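Local coordinates for magnesium transporter (Enterococcus faecalis, PDB 2OUX), which probably transports magnesium ions across the cell membrane as a homodimer, this chain being its cytosolic part with an N domain and a pair of CBS domains that bind magnesium, at residues A[91-96]-A[102-107]; A[115-120]-A[126-131]; A[65-70]-A[78-83]; A[132-137]-A[141-146]. All blocks are in the same frame, centred on the assembly; numbering follows the deposited sequence.

Contact 1: A[91-96]-A[102-107]; sequences DMLAEM and VDLLNM. With MG (magnesium ion), chain D.
Leu93 and the Leu104–Leu105 pair join two successive helices, 86-93 and 98-107, inside the all-helical N domain, whose sequence family is grouped with FliG. The chain changes direction between them within a few residues, and the backbones stay well apart: the nearest CA atoms, those of Leu93 and Leu104, are separated by 8.4 Å. Side chains have to fill that distance, and Leu93 does most of the work with both ends of its fork. Its CD1 turns to Leu105, 3.9 Å from CD2 of that residue, and its CD2 lies chiefly against Leu104, 4.0 Å from Leu104 CG, but also comes within 4.2 Å of Leu105 CD2. Leu104 sends CG away from its own backbone N (chi1 -162°), and its side chain crosses that of Leu93 at about a right angle. In Leu105 the opposite choice, CG beside the backbone N with chi1 -65°, brings CD2 round to Leu93 although the root of the side chain does not point there. The three leucines are buried, and no hydrogen bond crosses between the helices. Tyr116 of helix 110-118 also packs on Leu93, and Ile128 of helix 122-131 on Leu105. One residue before Leu104, helix 98-107 turns to a magnesium site instead. Glu72, a ligand of a different magnesium, brings a second carboxylate close to Asp103. Asp103 holds the ion through OD1 at 2.2 Å, and its other oxygen, OD2, takes a hydrogen bond of 2.7 Å from water 1, itself a magnesium ligand.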
loop_
_atom_site.group_PDB
_atom_site.type_symbol
_atom_site.label_atom_id
_atom_site.label_comp_id
_atom_site.label_asym_id
_atom_site.label_seq_id
_atom_site.Cartn_x
_atom_site.Cartn_y
_atom_site.Cartn_z
ATOM N N ASP A 91 1.239 -3.243 29.211
ATOM C CA ASP A 91 -0.025 -2.990 28.528
ATOM C C ASP A 91 0.206 -2.375 27.151
ATOM O O ASP A 91 -0.535 -2.642 26.196
ATOM C CB ASP A 91 -0.903 -2.055 29.359
ATOM C CG ASP A 91 -1.387 -2.699 30.636
ATOM O OD1 ASP A 91 -1.452 -3.948 30.671
ATOM O OD2 ASP A 91 -1.720 -1.960 31.594
HETATM N N MSE A 92 1.244 -1.550 27.064
HETATM C CA MSE A 92 1.598 -0.868 25.833
HETATM C C MSE A 92 2.184 -1.857 24.825
HETATM O O MSE A 92 1.917 -1.755 23.628
HETATM C CB MSE A 92 2.591 0.258 26.148
HETATM C CG MSE A 92 2.905 1.183 24.986
HETATM SE SE MSE A 92 4.288 0.498 23.825
HETATM C CE MSE A 92 5.779 1.521 24.519
ATOM N N LEU A 93 2.977 -2.815 25.309
ATOM C CA LEU A 93 3.566 -3.816 24.425
ATOM C C LEU A 93 2.453 -4.702 23.885
ATOM O O LEU A 93 2.496 -5.136 22.734
ATOM C CB LEU A 93 4.593 -4.679 25.168
ATOM C CG LEU A 93 5.986 -4.088 25.423
ATOM C CD1 LEU A 93 6.680 -4.877 26.531
ATOM C CD2 LEU A 93 6.810 -4.106 24.135
ATOM N N ALA A 94 1.451 -4.948 24.723
ATOM C CA ALA A 94 0.318 -5.781 24.345
ATOM C C ALA A 94 -0.610 -5.099 23.339
ATOM O O ALA A 94 -1.451 -5.753 22.726
ATOM C CB ALA A 94 -0.473 -6.174 25.586
ATOM N N GLU A 95 -0.459 -3.789 23.168
ATOM C CA GLU A 95 -1.306 -3.049 22.237
ATOM C C GLU A 95 -0.644 -2.776 20.892
ATOM O O GLU A 95 -1.321 -2.451 19.925
ATOM C CB GLU A 95 -1.746 -1.718 22.859
ATOM C CG GLU A 95 -2.764 -1.846 23.974
ATOM C CD GLU A 95 -3.996 -2.627 23.554
ATOM O OE1 GLU A 95 -4.386 -2.554 22.367
ATOM O OE2 GLU A 95 -4.585 -3.309 24.417
HETATM N N MSE A 96 0.677 -2.892 20.831
HETATM C CA MSE A 96 1.398 -2.652 19.585
HETATM C C MSE A 96 1.072 -3.775 18.618
HETATM O O MSE A 96 0.519 -4.800 19.013
HETATM C CB MSE A 96 2.917 -2.658 19.822
HETATM C CG MSE A 96 3.460 -1.541 20.705
HETATM SE SE MSE A 96 5.340 -1.785 21.203
HETATM C CE MSE A 96 6.162 -1.620 19.455
ATOM N N VAL A 102 7.327 -7.942 19.029
ATOM C CA VAL A 102 8.394 -8.934 19.001
ATOM C C VAL A 102 9.749 -8.259 18.784
ATOM O O VAL A 102 10.727 -8.598 19.450
ATOM C CB VAL A 102 8.152 -9.990 17.890
ATOM C CG1 VAL A 102 9.438 -10.740 17.577
ATOM C CG2 VAL A 102 7.091 -10.970 18.340
ATOM N N ASP A 103 9.811 -7.296 17.869
ATOM C CA ASP A 103 11.067 -6.607 17.611
ATOM C C ASP A 103 11.561 -5.852 18.838
ATOM O O ASP A 103 12.741 -5.929 19.190
ATOM C CB ASP A 103 10.932 -5.632 16.432
ATOM C CG ASP A 103 10.788 -6.344 15.107
ATOM O OD1 ASP A 103 10.754 -7.583 15.138
ATOM O OD2 ASP A 103 10.699 -5.673 14.049
ATOM N N LEU A 104 10.665 -5.111 19.481
ATOM C CA LEU A 104 11.028 -4.344 20.662
ATOM C C LEU A 104 11.639 -5.311 21.676
ATOM O O LEU A 104 12.762 -5.119 22.138
ATOM C CB LEU A 104 9.786 -3.677 21.258
ATOM C CG LEU A 104 9.942 -2.501 22.232
ATOM C CD1 LEU A 104 11.045 -2.790 23.227
ATOM C CD2 LEU A 104 10.259 -1.234 21.459
ATOM N N LEU A 105 10.896 -6.359 22.007
ATOM C CA LEU A 105 11.362 -7.347 22.967
ATOM C C LEU A 105 12.742 -7.914 22.646
ATOM O O LEU A 105 13.596 -8.007 23.529
ATOM C CB LEU A 105 10.340 -8.469 23.081
ATOM C CG LEU A 105 9.025 -7.941 23.659
ATOM C CD1 LEU A 105 8.002 -9.053 23.730
ATOM C CD2 LEU A 105 9.280 -7.365 25.051
ATOM N N ASN A 106 12.974 -8.278 21.390
ATOM C CA ASN A 106 14.271 -8.820 21.006
ATOM C C ASN A 106 15.395 -7.799 21.120
ATOM O O ASN A 106 16.565 -8.138 20.962
ATOM C CB ASN A 106 14.222 -9.381 19.585
ATOM C CG ASN A 106 13.308 -10.574 19.477
ATOM O OD1 ASN A 106 13.308 -11.435 20.344
ATOM N ND2 ASN A 106 12.525 -10.633 18.412
HETATM N N MSE A 107 15.040 -6.549 21.404
HETATM C CA MSE A 107 16.035 -5.494 21.548
HETATM C C MSE A 107 16.397 -5.271 23.009
HETATM O O MSE A 107 17.541 -4.965 23.334
HETATM C CB MSE A 107 15.523 -4.188 20.943
HETATM C CG MSE A 107 15.581 -4.166 19.430
HETATM SE SE MSE A 107 17.398 -4.267 18.745
HETATM C CE MSE A 107 17.642 -6.194 18.736
HETATM MG MG MG D . 10.293 -9.008 13.472
HETATM O O HOH W 1 9.674 -7.302 12.131
HETATM O O HOH W 2 11.548 -10.853 14.347
HETATM O O HOH W 3 12.275 -8.740 12.745
HETATM O O HOH W 4 8.429 -9.322 14.381
#

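Contact 2: A[115-120]-A[126-131]; sequences KYLSLL and GEIKEL
Leu117 reaches from helix 110-118 over two consecutive side chains of helix 122-131, Ile128 and Lys129, and touches each with a different atom. Its CD1 methyl is 4.4 Å from Ile128 CG2, a loose hydrophobic contact on the inner side of the pair. Its branch point CG lies 4.2 Å from Lys129 CE, so on the outer side it is the aliphatic stem of a lysine that does the packing. Leu117 has its CG turned away from the backbone N, chi1 -162°, which carries the fork out toward the other helix. Lys129 starts off at an angle to the contact, but from CB outward its chain is fully extended (chi2 -173°), and the far methylenes are thereby laid beside the leucine. Ile128 does the reverse: its CB faces Leu117, yet the CD1 end bends off toward the interior, and CG2 alone meets the leucine. With 9.0 Å between the nearest CA atoms, those of Leu117 and Lys129, the helices touch through side chains only and share no hydrogen bond. The contact grades from a buried isoleucine to a lysine at the surface, with Leu117 in the middle and also resting on Ala125. Just before Leu117, Lys115 CG sits 3.9 Å above the centre of one face of the Tyr116 ring. Both helices belong to the N domain and lean on its preceding ones: Tyr116 and Leu120 pack on helix 86-93, while Ile128 fits against Thr98, Ala101 and Leu105 of helix 98-107.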
loop_
_atom_site.group_PDB
_atom_site.type_symbol
_atom_site.label_atom_id
_atom_site.label_comp_id
_atom_site.label_asym_id
_atom_site.label_seq_id
_atom_site.Cartn_x
_atom_site.Cartn_y
_atom_site.Cartn_z
ATOM N N LYS A 115 10.652 -10.194 31.968
ATOM C CA LYS A 115 9.902 -9.467 32.981
ATOM C C LYS A 115 8.630 -8.830 32.406
ATOM O O LYS A 115 7.548 -8.986 32.973
ATOM C CB LYS A 115 10.798 -8.403 33.640
ATOM C CG LYS A 115 10.721 -7.021 33.024
ATOM C CD LYS A 115 9.972 -6.051 33.935
ATOM C CE LYS A 115 10.865 -5.546 35.058
ATOM N NZ LYS A 115 12.066 -4.832 34.517
ATOM N N TYR A 116 8.754 -8.124 31.281
ATOM C CA TYR A 116 7.590 -7.491 30.663
ATOM C C TYR A 116 6.644 -8.563 30.162
ATOM O O TYR A 116 5.428 -8.451 30.289
ATOM C CB TYR A 116 8.004 -6.598 29.495
ATOM C CG TYR A 116 8.825 -5.400 29.896
ATOM C CD1 TYR A 116 8.378 -4.518 30.879
ATOM C CD2 TYR A 116 10.059 -5.150 29.300
ATOM C CE1 TYR A 116 9.144 -3.412 31.259
ATOM C CE2 TYR A 116 10.827 -4.051 29.670
ATOM C CZ TYR A 116 10.368 -3.190 30.654
ATOM O OH TYR A 116 11.148 -2.124 31.047
ATOM N N LEU A 117 7.224 -9.608 29.595
ATOM C CA LEU A 117 6.461 -10.724 29.066
ATOM C C LEU A 117 5.700 -11.416 30.196
ATOM O O LEU A 117 4.596 -11.920 30.001
ATOM C CB LEU A 117 7.420 -11.701 28.392
ATOM C CG LEU A 117 6.880 -12.724 27.402
ATOM C CD1 LEU A 117 6.012 -12.045 26.342
ATOM C CD2 LEU A 117 8.063 -13.421 26.762
ATOM N N SER A 118 6.293 -11.430 31.384
ATOM C CA SER A 118 5.658 -12.058 32.533
ATOM C C SER A 118 4.444 -11.252 32.991
ATOM O O SER A 118 3.471 -11.811 33.492
ATOM C CB SER A 118 6.652 -12.178 33.691
ATOM O OG SER A 118 6.925 -10.908 34.263
ATOM N N LEU A 119 4.507 -9.938 32.806
ATOM C CA LEU A 119 3.424 -9.046 33.214
ATOM C C LEU A 119 2.161 -9.169 32.362
ATOM O O LEU A 119 1.140 -8.548 32.670
ATOM C CB LEU A 119 3.918 -7.595 33.188
ATOM C CG LEU A 119 5.086 -7.290 34.131
ATOM C CD1 LEU A 119 5.662 -5.917 33.848
ATOM C CD2 LEU A 119 4.601 -7.382 35.562
ATOM N N LEU A 120 2.227 -9.974 31.301
ATOM C CA LEU A 120 1.087 -10.153 30.404
ATOM C C LEU A 120 0.319 -11.436 30.660
ATOM O O LEU A 120 0.900 -12.460 31.015
ATOM C CB LEU A 120 1.546 -10.158 28.946
ATOM C CG LEU A 120 2.273 -8.944 28.374
ATOM C CD1 LEU A 120 2.521 -9.190 26.896
ATOM C CD2 LEU A 120 1.447 -7.682 28.575
ATOM N N GLY A 126 -0.064 -14.321 23.838
ATOM C CA GLY A 126 -0.222 -15.375 22.844
ATOM C C GLY A 126 0.443 -15.199 21.487
ATOM O O GLY A 126 1.352 -15.951 21.142
ATOM N N GLU A 127 -0.010 -14.220 20.705
ATOM C CA GLU A 127 0.558 -13.986 19.379
ATOM C C GLU A 127 2.032 -13.597 19.435
ATOM O O GLU A 127 2.825 -14.012 18.590
ATOM C CB GLU A 127 -0.222 -12.897 18.639
ATOM C CG GLU A 127 -1.602 -13.311 18.144
ATOM C CD GLU A 127 -2.605 -13.474 19.259
ATOM O OE1 GLU A 127 -2.619 -12.625 20.179
ATOM O OE2 GLU A 127 -3.396 -14.441 19.213
ATOM N N ILE A 128 2.396 -12.795 20.430
ATOM C CA ILE A 128 3.781 -12.368 20.579
ATOM C C ILE A 128 4.682 -13.594 20.786
ATOM O O ILE A 128 5.814 -13.651 20.280
ATOM C CB ILE A 128 3.961 -11.421 21.798
ATOM C CG1 ILE A 128 3.274 -10.071 21.550
ATOM C CG2 ILE A 128 5.443 -11.260 22.096
ATOM C CD1 ILE A 128 3.727 -9.382 20.293
ATOM N N LYS A 129 4.184 -14.573 21.536
ATOM C CA LYS A 129 4.975 -15.764 21.807
ATOM C C LYS A 129 5.180 -16.644 20.584
ATOM O O LYS A 129 6.244 -17.238 20.425
ATOM C CB LYS A 129 4.364 -16.572 22.964
ATOM C CG LYS A 129 4.741 -16.006 24.338
ATOM C CD LYS A 129 4.299 -16.889 25.498
ATOM C CE LYS A 129 4.888 -16.379 26.811
ATOM N NZ LYS A 129 4.382 -17.114 28.008
ATOM N N GLU A 130 4.181 -16.715 19.711
ATOM C CA GLU A 130 4.313 -17.528 18.508
ATOM C C GLU A 130 5.398 -16.968 17.596
ATOM O O GLU A 130 6.374 -17.648 17.270
ATOM C CB GLU A 130 3.003 -17.561 17.727
ATOM C CG GLU A 130 1.799 -18.058 18.501
ATOM C CD GLU A 130 0.514 -17.907 17.705
ATOM O OE1 GLU A 130 0.214 -16.774 17.273
ATOM O OE2 GLU A 130 -0.193 -18.915 17.504
ATOM N N LEU A 131 5.228 -15.711 17.201
ATOM C CA LEU A 131 6.159 -15.071 16.280
ATOM C C LEU A 131 7.591 -14.893 16.763
ATOM O O LEU A 131 8.483 -14.622 15.959
ATOM C CB LEU A 131 5.584 -13.728 15.807
ATOM C CG LEU A 131 4.510 -13.809 14.706
ATOM C CD1 LEU A 131 3.316 -14.625 15.182
ATOM C CD2 LEU A 131 4.062 -12.400 14.334
#

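Contact 3: A[65-70]-A[78-83]; sequences DMFDVI and KDYLAE
Phe67 and Tyr80 mark the closest pass of the two backbones, with their CA atoms 10.4 Å apart. On one side helix 60-67 runs out into a type I beta turn from Phe67 to Ile70, closed by a hydrogen bond of 2.9 Å from Ile70 N to Phe67 O. On the other, Lys78 stands at the N-cap of the short helix 79-83, and its carbonyl O receives Ala82 N at 2.8 Å. The wide gap is bridged by the Phe67 ring, whose far end is driven between two adjacent side chains of the second helix. Tyr80 CB meets the ring at its edge, close to the ring plane, 4.2 Å from Phe67 CZ. Leu81 CD2 is 4.1 Å from Phe67 CE2, and these two side chains run past each other in opposite directions. This buried wedge lies in the helical N domain, where Met92 of helix 86-93, a selenomethionine here, packs against both Phe67 and Leu81. Leu81 has CG beside its backbone N, chi1 -56°, and that places its methyl along the phenylalanine. The Tyr80 ring meets that of Tyr43 from helix 36-43, the planes inclined at about 55°. Farther along helix 79-83, Glu83 forms a salt bridge with Arg51. On the turn, Val69 packs on Asp231 of the second subunit.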
loop_
_atom_site.group_PDB
_atom_site.type_symbol
_atom_site.label_atom_id
_atom_site.label_comp_id
_atom_site.label_asym_id
_atom_site.label_seq_id
_atom_site.Cartn_x
_atom_site.Cartn_y
_atom_site.Cartn_z
ATOM N N ASP A 65 0.426 3.020 19.472
ATOM C CA ASP A 65 0.271 3.438 18.082
ATOM C C ASP A 65 1.529 4.168 17.630
ATOM O O ASP A 65 1.939 4.083 16.470
ATOM C CB ASP A 65 -0.920 4.389 17.922
ATOM C CG ASP A 65 -2.241 3.711 18.148
ATOM O OD1 ASP A 65 -2.406 2.567 17.683
ATOM O OD2 ASP A 65 -3.123 4.332 18.778
HETATM N N MSE A 66 2.124 4.904 18.557
HETATM C CA MSE A 66 3.317 5.656 18.238
HETATM C C MSE A 66 4.549 4.758 18.218
HETATM O O MSE A 66 5.344 4.824 17.278
HETATM C CB MSE A 66 3.521 6.794 19.242
HETATM C CG MSE A 66 4.827 7.546 19.027
HETATM SE SE MSE A 66 5.284 8.724 20.481
HETATM C CE MSE A 66 5.613 7.389 21.831
ATOM N N PHE A 67 4.713 3.921 19.242
ATOM C CA PHE A 67 5.873 3.040 19.284
ATOM C C PHE A 67 5.969 2.142 18.062
ATOM O O PHE A 67 7.067 1.893 17.570
ATOM C CB PHE A 67 5.891 2.212 20.568
ATOM C CG PHE A 67 6.748 2.813 21.643
ATOM C CD1 PHE A 67 6.299 3.906 22.376
ATOM C CD2 PHE A 67 8.037 2.343 21.866
ATOM C CE1 PHE A 67 7.124 4.527 23.312
ATOM C CE2 PHE A 67 8.866 2.958 22.796
ATOM C CZ PHE A 67 8.408 4.053 23.522
ATOM N N ASP A 68 4.827 1.677 17.559
ATOM C CA ASP A 68 4.817 0.841 16.364
ATOM C C ASP A 68 5.787 1.384 15.318
ATOM O O ASP A 68 6.377 0.623 14.569
ATOM C CB ASP A 68 3.424 0.802 15.710
ATOM C CG ASP A 68 2.457 -0.097 16.432
ATOM O OD1 ASP A 68 2.871 -1.191 16.860
ATOM O OD2 ASP A 68 1.275 0.290 16.551
ATOM N N VAL A 69 5.956 2.697 15.250
ATOM C CA VAL A 69 6.840 3.228 14.225
ATOM C C VAL A 69 8.194 3.758 14.662
ATOM O O VAL A 69 9.022 4.099 13.819
ATOM C CB VAL A 69 6.129 4.303 13.396
ATOM C CG1 VAL A 69 4.910 3.689 12.722
ATOM C CG2 VAL A 69 5.726 5.479 14.284
ATOM N N ILE A 70 8.424 3.842 15.967
ATOM C CA ILE A 70 9.715 4.298 16.462
ATOM C C ILE A 70 10.694 3.156 16.140
ATOM O O ILE A 70 10.386 1.982 16.365
ATOM C CB ILE A 70 9.692 4.533 18.014
ATOM C CG1 ILE A 70 8.687 5.634 18.374
ATOM C CG2 ILE A 70 11.088 4.885 18.503
ATOM C CD1 ILE A 70 8.901 6.922 17.587
ATOM N N LYS A 78 15.064 0.196 25.841
ATOM C CA LYS A 78 15.553 -0.248 27.136
ATOM C C LYS A 78 15.104 0.737 28.223
ATOM O O LYS A 78 14.229 0.416 29.034
ATOM C CB LYS A 78 17.085 -0.347 27.118
ATOM C CG LYS A 78 17.633 -1.507 26.295
ATOM C CD LYS A 78 19.146 -1.658 26.446
ATOM C CE LYS A 78 19.659 -2.813 25.597
ATOM N NZ LYS A 78 21.135 -2.969 25.680
ATOM N N ASP A 79 15.700 1.930 28.246
ATOM C CA ASP A 79 15.315 2.920 29.242
ATOM C C ASP A 79 13.995 3.643 28.960
ATOM O O ASP A 79 13.383 4.156 29.900
ATOM C CB ASP A 79 16.432 3.943 29.507
ATOM C CG ASP A 79 17.346 4.146 28.326
ATOM O OD1 ASP A 79 16.837 4.314 27.203
ATOM O OD2 ASP A 79 18.579 4.156 28.534
ATOM N N TYR A 80 13.546 3.712 27.702
ATOM C CA TYR A 80 12.244 4.346 27.457
ATOM C C TYR A 80 11.284 3.476 28.249
ATOM O O TYR A 80 10.461 3.962 29.021
ATOM C CB TYR A 80 11.808 4.284 25.990
ATOM C CG TYR A 80 12.366 5.355 25.082
ATOM C CD1 TYR A 80 12.521 6.670 25.522
ATOM C CD2 TYR A 80 12.705 5.057 23.759
ATOM C CE1 TYR A 80 12.998 7.663 24.665
ATOM C CE2 TYR A 80 13.180 6.043 22.895
ATOM C CZ TYR A 80 13.326 7.338 23.353
ATOM O OH TYR A 80 13.792 8.308 22.497
ATOM N N LEU A 81 11.416 2.168 28.051
ATOM C CA LEU A 81 10.568 1.208 28.734
ATOM C C LEU A 81 10.843 1.152 30.237
ATOM O O LEU A 81 9.918 1.011 31.035
ATOM C CB LEU A 81 10.753 -0.184 28.127
ATOM C CG LEU A 81 10.512 -0.361 26.623
ATOM C CD1 LEU A 81 10.009 -1.783 26.388
ATOM C CD2 LEU A 81 9.481 0.639 26.109
ATOM N N ALA A 82 12.115 1.261 30.614
ATOM C CA ALA A 82 12.503 1.216 32.018
ATOM C C ALA A 82 11.843 2.331 32.824
ATOM O O ALA A 82 11.281 2.078 33.889
ATOM C CB ALA A 82 14.010 1.309 32.143
ATOM N N GLU A 83 11.906 3.559 32.309
ATOM C CA GLU A 83 11.316 4.704 32.995
ATOM C C GLU A 83 9.803 4.565 33.151
ATOM O O GLU A 83 9.187 5.257 33.960
ATOM C CB GLU A 83 11.660 6.007 32.260
ATOM C CG GLU A 83 11.170 6.090 30.825
ATOM C CD GLU A 83 11.742 7.288 30.078
ATOM O OE1 GLU A 83 12.963 7.528 30.179
ATOM O OE2 GLU A 83 10.978 7.985 29.377
#

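Contact 4: A[132-137]-A[141-146]; sequences LHYEDE and AIMTTE. With MG (magnesium ion), chain D.
Ala141 presses its CB to 3.2 Å from Glu135 O, a notably close approach, while its own carbonyl O points off at roughly a right angle to CB and binds magnesium at 2.1 Å. The rest of the octahedron is four waters and Asp103 OD1, which stands across the ion from Ala141 O; the ion thus ties the N domain to the start of the CBS region. The loop 132-137 wraps round this alanine, with Glu137 N 3.7 Å from Ala141 CB and Tyr134 CB 3.7 Å from Ala141 N, yet no hydrogen bond joins the two segments. Beyond the alanine, Tyr134 CE2 meets the CE methyl of Met143, a selenomethionine, at 3.8 Å. Met143 sets CG between its backbone N and carbonyl carbon (chi1 72°) and then extends straight, which sends CE to the tyrosine. Farther on, Thr144 OG1 donates to the syn lone pair of Glu146 OE1. Glu137 and Glu260 belong to a different magnesium site. Strand 244-249 of the CBS pair receives Tyr134 and Met143 on Leu245, and Leu131 of helix 122-131 packs on Met143 from the N domain.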
loop_
_atom_site.group_PDB
_atom_site.type_symbol
_atom_site.label_atom_id
_atom_site.label_comp_id
_atom_site.label_asym_id
_atom_site.label_seq_id
_atom_site.Cartn_x
_atom_site.Cartn_y
_atom_site.Cartn_z
ATOM N N LEU A 132 7.815 -15.034 18.065
ATOM C CA LEU A 132 9.165 -14.907 18.614
ATOM C C LEU A 132 9.997 -16.110 18.196
ATOM O O LEU A 132 11.225 -16.046 18.165
ATOM C CB LEU A 132 9.131 -14.843 20.141
ATOM C CG LEU A 132 8.922 -13.485 20.807
ATOM C CD1 LEU A 132 8.708 -13.698 22.289
ATOM C CD2 LEU A 132 10.130 -12.582 20.561
ATOM N N HIS A 133 9.308 -17.200 17.875
ATOM C CA HIS A 133 9.942 -18.452 17.462
ATOM C C HIS A 133 10.619 -18.389 16.102
ATOM O O HIS A 133 11.585 -19.107 15.855
ATOM C CB HIS A 133 8.905 -19.578 17.421
ATOM C CG HIS A 133 8.423 -20.012 18.765
ATOM N ND1 HIS A 133 9.216 -20.691 19.663
ATOM C CD2 HIS A 133 7.209 -19.882 19.364
ATOM C CE1 HIS A 133 8.520 -20.964 20.752
ATOM N NE2 HIS A 133 7.299 -20.482 20.592
ATOM N N TYR A 134 10.109 -17.538 15.218
ATOM C CA TYR A 134 10.656 -17.421 13.870
ATOM C C TYR A 134 12.049 -16.829 13.788
ATOM O O TYR A 134 12.364 -15.844 14.454
ATOM C CB TYR A 134 9.689 -16.628 12.998
ATOM C CG TYR A 134 8.340 -17.287 12.930
ATOM C CD1 TYR A 134 8.201 -18.569 12.405
ATOM C CD2 TYR A 134 7.205 -16.650 13.420
ATOM C CE1 TYR A 134 6.970 -19.201 12.370
ATOM C CE2 TYR A 134 5.964 -17.275 13.391
ATOM C CZ TYR A 134 5.854 -18.550 12.861
ATOM O OH TYR A 134 4.627 -19.174 12.810
ATOM N N GLU A 135 12.873 -17.456 12.953
ATOM C CA GLU A 135 14.258 -17.051 12.734
ATOM C C GLU A 135 14.328 -15.664 12.119
ATOM O O GLU A 135 13.569 -15.335 11.211
ATOM C CB GLU A 135 14.958 -18.039 11.784
ATOM C CG GLU A 135 14.926 -19.497 12.227
ATOM C CD GLU A 135 16.111 -19.870 13.103
ATOM O OE1 GLU A 135 16.001 -20.865 13.856
ATOM O OE2 GLU A 135 17.153 -19.179 13.026
ATOM N N ASP A 136 15.258 -14.860 12.608
ATOM C CA ASP A 136 15.441 -13.524 12.092
ATOM C C ASP A 136 15.661 -13.551 10.573
ATOM O O ASP A 136 16.382 -14.406 10.053
ATOM C CB ASP A 136 16.642 -12.874 12.780
ATOM C CG ASP A 136 16.819 -11.423 12.395
ATOM O OD1 ASP A 136 17.845 -11.094 11.763
ATOM O OD2 ASP A 136 15.930 -10.605 12.726
ATOM N N GLU A 137 15.015 -12.618 9.879
ATOM C CA GLU A 137 15.122 -12.453 8.433
ATOM C C GLU A 137 14.280 -13.378 7.571
ATOM O O GLU A 137 14.463 -13.436 6.357
ATOM C CB GLU A 137 16.587 -12.511 7.993
ATOM C CG GLU A 137 17.474 -11.534 8.748
ATOM C CD GLU A 137 18.717 -11.142 7.979
ATOM O OE1 GLU A 137 19.454 -12.041 7.512
ATOM O OE2 GLU A 137 18.959 -9.926 7.846
ATOM N N ALA A 141 9.453 -13.725 10.756
ATOM C CA ALA A 141 10.098 -12.701 11.539
ATOM C C ALA A 141 9.676 -11.297 11.140
ATOM O O ALA A 141 9.849 -10.383 11.918
ATOM C CB ALA A 141 11.609 -12.840 11.431
ATOM N N ILE A 142 9.129 -11.102 9.942
ATOM C CA ILE A 142 8.724 -9.753 9.555
ATOM C C ILE A 142 7.225 -9.620 9.304
ATOM O O ILE A 142 6.750 -8.555 8.928
ATOM C CB ILE A 142 9.472 -9.273 8.297
ATOM C CG1 ILE A 142 9.221 -10.236 7.144
ATOM C CG2 ILE A 142 10.974 -9.151 8.599
ATOM C CD1 ILE A 142 9.684 -9.699 5.808
HETATM N N MSE A 143 6.482 -10.700 9.520
HETATM C CA MSE A 143 5.039 -10.675 9.317
HETATM C C MSE A 143 4.338 -10.249 10.601
HETATM O O MSE A 143 4.963 -10.122 11.654
HETATM C CB MSE A 143 4.527 -12.057 8.929
HETATM C CG MSE A 143 4.536 -13.048 10.079
HETATM SE SE MSE A 143 3.757 -14.751 9.597
HETATM C CE MSE A 143 3.356 -15.412 11.376
ATOM N N THR A 144 3.033 -10.033 10.515
ATOM C CA THR A 144 2.268 -9.667 11.695
ATOM C C THR A 144 0.918 -10.364 11.619
ATOM O O THR A 144 0.465 -10.754 10.541
ATOM C CB THR A 144 2.121 -8.139 11.838
ATOM O OG1 THR A 144 1.832 -7.835 13.205
ATOM C CG2 THR A 144 1.010 -7.601 10.938
ATOM N N THR A 145 0.278 -10.515 12.768
ATOM C CA THR A 145 -0.972 -11.256 12.866
ATOM C C THR A 145 -2.307 -10.547 12.675
ATOM O O THR A 145 -3.335 -11.201 12.521
ATOM C CB THR A 145 -1.029 -11.951 14.230
ATOM O OG1 THR A 145 -0.910 -10.960 15.265
ATOM C CG2 THR A 145 0.119 -12.954 14.367
ATOM N N GLU A 146 -2.315 -9.224 12.686
ATOM C CA GLU A 146 -3.580 -8.518 12.570
ATOM C C GLU A 146 -4.105 -8.331 11.147
ATOM O O GLU A 146 -4.069 -7.232 10.605
ATOM C CB GLU A 146 -3.464 -7.181 13.294
ATOM C CG GLU A 146 -3.010 -7.333 14.758
ATOM C CD GLU A 146 -1.494 -7.535 14.894
ATOM O OE1 GLU A 146 -0.781 -7.427 13.877
ATOM O OE2 GLU A 146 -1.011 -7.780 16.021
HETATM MG MG MG D . 10.293 -9.008 13.472
HETATM O O HOH W 2 11.548 -10.853 14.347
HETATM O O HOH W 3 12.275 -8.740 12.745
HETATM O O HOH W 1 9.674 -7.302 12.131
HETATM O O HOH W 4 8.429 -9.322 14.381
#

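In the fold
Contact 1 lies between contacts 2 and 3, its centre about 8 Å from each of theirs, whereas those two centres are about 16 Å apart. Leu93 CD1 reaches Tyr116 CB of contact 2 at 3.7 Å, and Leu104 CD1 reaches Leu81 CD1 of contact 3 at 3.5 Å, so the three are joined in one continuous run of helix packing, with contact 2 reaching the surface. Contact 4 is at the domain junction. It meets contact 2 where Leu131 CD2 packs 3.6 Å from Met143 O, and does not touch contact 3, the nearest atoms being about 8 Å away. Contacts 1 and 4, with centres about 13 Å apart, share the magnesium ion and its four waters.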